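Local coordinates for CRISPR-associated endonuclease/helicase Cas3 (Thermus thermophilus HB8, PDB 3SK9), which cuts single-stranded DNA in CRISPR immunity through its N-terminal HD nuclease domain, the part described here, with transition metals such as manganese or nickel stimulating cleavage, at residues A[68-76]-A[202-210]. Sequence-based numbering, arbitrary orientation.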
ATOM      1  N   ALA A  68      -5.475   4.816   3.371  1.00 18.45           N
ATOM      2  CA  ALA A  68      -5.501   4.277   2.004  1.00 19.34           C
ATOM      3  C   ALA A  68      -4.187   4.506   1.258  1.00 19.44           C
ATOM      4  O   ALA A  68      -3.729   3.649   0.521  1.00 18.63           O
ATOM      5  CB  ALA A  68      -6.705   4.912   1.177  1.00 19.01           C
ATOM      6  N   ALA A  69      -3.648   5.706   1.376  1.00 17.36           N
ATOM      7  CA  ALA A  69      -2.388   6.061   0.697  1.00 18.84           C
ATOM      8  C   ALA A  69      -1.225   5.215   1.251  1.00 19.65           C
ATOM      9  O   ALA A  69      -0.366   4.737   0.495  1.00 22.71           O
ATOM     10  CB  ALA A  69      -2.084   7.524   0.939  1.00 25.06           C
ATOM     11  N   LEU A  70      -1.205   5.027   2.560  1.00 19.72           N
ATOM     12  CA  LEU A  70      -0.146   4.217   3.163  1.00 19.90           C
ATOM     13  C   LEU A  70      -0.209   2.812   2.589  1.00 19.41           C
ATOM     14  O   LEU A  70       0.799   2.197   2.257  1.00 22.82           O
ATOM     15  CB  LEU A  70      -0.361   4.117   4.679  1.00 20.25           C
ATOM     16  CG  LEU A  70       0.209   5.139   5.639  1.00 29.89           C
ATOM     17  CD1 LEU A  70      -0.264   4.750   7.077  1.00 27.64           C
ATOM     18  CD2 LEU A  70       1.760   5.209   5.518  1.00 27.71           C
ATOM     19  N   VAL A  71      -1.415   2.252   2.581  1.00 17.15           N
ATOM     20  CA  VAL A  71      -1.614   0.871   2.118  1.00 15.00           C
ATOM     21  C   VAL A  71      -1.219   0.758   0.629  1.00 16.97           C
ATOM     22  O   VAL A  71      -0.753  -0.305   0.151  1.00 16.95           O
ATOM     23  CB  VAL A  71      -3.091   0.515   2.330  1.00 22.25           C
ATOM     24  CG1 VAL A  71      -3.521  -0.626   1.455  1.00 28.90           C
ATOM     25  CG2 VAL A  71      -3.315   0.232   3.883  1.00 24.88           C
ATOM     26  N   GLY A  72      -1.421   1.836  -0.099  1.00 19.72           N
ATOM     27  CA  GLY A  72      -0.977   1.831  -1.498  1.00 22.85           C
ATOM     28  C   GLY A  72       0.528   1.583  -1.664  1.00 22.57           C
ATOM     29  O   GLY A  72       0.991   1.274  -2.774  1.00 24.52           O
ATOM     30  N   LEU A  73       1.303   1.753  -0.601  1.00 19.67           N
ATOM     31  CA  LEU A  73       2.770   1.645  -0.730  1.00 19.93           C
ATOM     32  C   LEU A  73       3.246   0.235  -0.438  1.00 20.55           C
ATOM     33  O   LEU A  73       4.458   0.004  -0.414  1.00 19.93           O
ATOM     34  CB  LEU A  73       3.475   2.608   0.216  1.00 24.08           C
ATOM     35  CG  LEU A  73       2.988   4.069   0.100  1.00 25.76           C
ATOM     36  CD1 LEU A  73       3.556   4.834   1.248  1.00 33.79           C
ATOM     37  CD2 LEU A  73       3.396   4.653  -1.231  1.00 27.94           C
ATOM     38  N   HIS A  74       2.328  -0.707  -0.215  1.00 16.76           N
ATOM     39  CA  HIS A  74       2.706  -2.108   0.113  1.00 17.98           C
ATOM     40  C   HIS A  74       3.764  -2.673  -0.840  1.00 24.98           C
ATOM     41  O   HIS A  74       4.656  -3.387  -0.406  1.00 23.12           O
ATOM     42  CB  HIS A  74       1.416  -2.972   0.072  1.00 17.03           C
ATOM     43  CG  HIS A  74       1.560  -4.418   0.478  1.00 23.99           C
ATOM     44  ND1 HIS A  74       1.813  -5.422  -0.436  1.00 28.44           N
ATOM     45  CD2 HIS A  74       1.395  -5.035   1.675  1.00 29.43           C
ATOM     46  CE1 HIS A  74       1.790  -6.595   0.177  1.00 29.24           C
ATOM     47  NE2 HIS A  74       1.554  -6.389   1.464  1.00 26.29           N
ATOM     48  N   ASP A  75       3.653  -2.396  -2.141  1.00 18.96           N
ATOM     49  CA  ASP A  75       4.589  -3.007  -3.108  1.00 18.80           C
ATOM     50  C   ASP A  75       5.643  -2.026  -3.581  1.00 19.29           C
ATOM     51  O   ASP A  75       6.242  -2.230  -4.643  1.00 20.52           O
ATOM     52  CB  ASP A  75       3.832  -3.617  -4.322  1.00 19.44           C
ATOM     53  CG  ASP A  75       3.232  -5.003  -4.017  1.00 27.47           C
ATOM     54  OD1 ASP A  75       3.262  -5.495  -2.846  1.00 27.21           O
ATOM     55  OD2 ASP A  75       2.723  -5.615  -4.978  1.00 30.50           O
ATOM     56  N   LEU A  76       5.887  -0.975  -2.807  1.00 19.15           N
ATOM     57  CA  LEU A  76       6.916  -0.016  -3.168  1.00 17.92           C
ATOM     58  C   LEU A  76       8.308  -0.700  -3.280  1.00 22.01           C
ATOM     59  O   LEU A  76       9.174  -0.284  -4.076  1.00 22.46           O
ATOM     60  CB  LEU A  76       6.968   1.119  -2.139  1.00 17.70           C
ATOM     61  CG  LEU A  76       8.017   2.172  -2.481  1.00 20.29           C
ATOM     62  CD1 LEU A  76       7.615   2.849  -3.795  1.00 22.76           C
ATOM     63  CD2 LEU A  76       8.137   3.225  -1.327  1.00 22.63           C
ATOM     64  N   VAL A 202      -3.623  -1.192   9.984  1.00 15.80           N
ATOM     65  CA  VAL A 202      -3.079  -0.921   8.645  1.00 18.39           C
ATOM     66  C   VAL A 202      -2.481  -2.179   8.010  1.00 18.78           C
ATOM     67  O   VAL A 202      -2.607  -2.412   6.780  1.00 17.05           O
ATOM     68  CB  VAL A 202      -2.027   0.207   8.713  1.00 19.76           C
ATOM     69  CG1 VAL A 202      -1.173   0.275   7.413  1.00 21.64           C
ATOM     70  CG2 VAL A 202      -2.730   1.567   9.033  1.00 19.30           C
ATOM     71  N   MET A 203      -1.787  -2.976   8.831  1.00 17.82           N
ATOM     72  CA  MET A 203      -1.232  -4.242   8.363  1.00 19.41           C
ATOM     73  C   MET A 203      -2.278  -5.127   7.695  1.00 16.97           C
ATOM     74  O   MET A 203      -2.074  -5.590   6.573  1.00 17.62           O
ATOM     75  CB  MET A 203      -0.610  -4.991   9.553  1.00 16.38           C
ATOM     76  CG  MET A 203       0.157  -6.259   9.178  1.00 22.08           C
ATOM     77  SD  MET A 203      -0.909  -7.699   8.913  1.00 25.17           S
ATOM     78  CE  MET A 203      -1.596  -7.891  10.561  1.00 23.45           C
ATOM     79  N   ALA A 204      -3.374  -5.389   8.425  1.00 15.46           N
ATOM     80  CA  ALA A 204      -4.418  -6.294   7.922  1.00 18.00           C
ATOM     81  C   ALA A 204      -5.077  -5.671   6.675  1.00 17.52           C
ATOM     82  O   ALA A 204      -5.417  -6.372   5.708  1.00 17.06           O
ATOM     83  CB  ALA A 204      -5.461  -6.540   9.038  1.00 16.81           C
ATOM     84  N   LEU A 205      -5.274  -4.352   6.706  1.00 14.55           N
ATOM     85  CA  LEU A 205      -5.942  -3.691   5.571  1.00 17.73           C
ATOM     86  C   LEU A 205      -5.071  -3.827   4.333  1.00 21.50           C
ATOM     87  O   LEU A 205      -5.578  -4.105   3.244  1.00 17.82           O
ATOM     88  CB  LEU A 205      -6.181  -2.209   5.876  1.00 15.11           C
ATOM     89  CG  LEU A 205      -6.861  -1.390   4.757  1.00 14.93           C
ATOM     90  CD1 LEU A 205      -8.251  -1.913   4.471  1.00 19.17           C
ATOM     91  CD2 LEU A 205      -6.894   0.134   5.198  1.00 15.83           C
ATOM     92  N   ALA A 206      -3.759  -3.629   4.492  1.00 16.50           N
ATOM     93  CA  ALA A 206      -2.846  -3.695   3.338  1.00 18.10           C
ATOM     94  C   ALA A 206      -2.773  -5.116   2.779  1.00 21.93           C
ATOM     95  O   ALA A 206      -2.782  -5.287   1.556  1.00 18.69           O
ATOM     96  CB  ALA A 206      -1.462  -3.177   3.680  1.00 19.18           C
ATOM     97  N   SER A 207      -2.762  -6.122   3.662  1.00 19.74           N
ATOM     98  CA  SER A 207      -2.794  -7.511   3.230  1.00 18.47           C
ATOM     99  C   SER A 207      -4.035  -7.834   2.338  1.00 22.56           C
ATOM    100  O   SER A 207      -3.941  -8.401   1.217  1.00 20.02           O
ATOM    101  CB  SER A 207      -2.757  -8.429   4.437  1.00 24.84           C
ATOM    102  OG  SER A 207      -3.014  -9.741   4.047  1.00 26.92           O
ATOM    103  N   PHE A 208      -5.188  -7.444   2.818  1.00 15.56           N
ATOM    104  CA  PHE A 208      -6.411  -7.609   2.029  1.00 19.36           C
ATOM    105  C   PHE A 208      -6.424  -6.764   0.743  1.00 16.89           C
ATOM    106  O   PHE A 208      -6.746  -7.260  -0.343  1.00 18.42           O
ATOM    107  CB  PHE A 208      -7.628  -7.266   2.885  1.00 16.12           C
ATOM    108  CG  PHE A 208      -8.939  -7.344   2.143  1.00 18.12           C
ATOM    109  CD1 PHE A 208      -9.514  -8.584   1.848  1.00 20.56           C
ATOM    110  CD2 PHE A 208      -9.621  -6.179   1.773  1.00 22.15           C
ATOM    111  CE1 PHE A 208     -10.756  -8.673   1.180  1.00 23.84           C
ATOM    112  CE2 PHE A 208     -10.879  -6.259   1.077  1.00 19.11           C
ATOM    113  CZ  PHE A 208     -11.430  -7.514   0.810  1.00 20.65           C
ATOM    114  N   ALA A 209      -6.108  -5.483   0.841  1.00 14.42           N
ATOM    115  CA  ALA A 209      -6.235  -4.631  -0.373  1.00 16.50           C
ATOM    116  C   ALA A 209      -5.253  -5.031  -1.454  1.00 16.89           C
ATOM    117  O   ALA A 209      -5.581  -4.988  -2.651  1.00 17.00           O
ATOM    118  CB  ALA A 209      -6.053  -3.115  -0.002  1.00 16.61           C
ATOM    119  N   ASP A 210      -4.040  -5.390  -1.067  1.00 17.81           N
ATOM    120  CA  ASP A 210      -3.023  -5.814  -2.071  1.00 16.87           C
ATOM    121  C   ASP A 210      -3.505  -7.099  -2.771  1.00 17.34           C
ATOM    122  O   ASP A 210      -3.376  -7.235  -4.000  1.00 19.71           O
ATOM    123  CB  ASP A 210      -1.656  -6.086  -1.419  1.00 21.27           C
ATOM    124  CG  ASP A 210      -0.604  -6.571  -2.446  1.00 37.66           C
ATOM    125  OD1 ASP A 210      -0.139  -5.745  -3.247  1.00 30.64           O
ATOM    126  OD2 ASP A 210      -0.277  -7.778  -2.461  1.00 32.91           O
TER
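Val71 is the apolar knob of this contact, seated in a hole formed by Val202, Leu205, Ala206 and Ala209 of helix 196-213. Its two methyls divide the work. CG1, set anti to the backbone N (chi1 159°), reaches Ala209 CB. CG2 meets Leu205 CD2 at 3.8 Å and also packs on Ala206 CB. Thr33 of helix 26-43 also touches Val71.

At the end of the type I turn from Val71 to His74, the imidazole of His74 lies across Asp210. Asp210 CB sits over one ring face, 3.9 Å from the centroid, in a CH-pi contact, and Ala206 CB approaches His74 CD2 at 4.0 Å.

The polar ends converge here. His74 ND1 donates to Asp75 OD1 (2.8 Å) in a bent bond, 145° at the hydrogen, coming from above the carboxylate plane; the bond should limit rotation of the imidazole. Asp75 OD2 and Asp210 OD1, from two metal-site carboxylates brought together, lie 3.3 Å apart. Lys78 forms a salt bridge to Asp75 OD2, and His29 is hydrogen-bonded to Asp210 OD1.

His74 and Asp75 form the adjacent His-Asp pair that names the HD superfamily; with His29 and Asp210 they make up the divalent-metal site of the Cas3 nuclease domain.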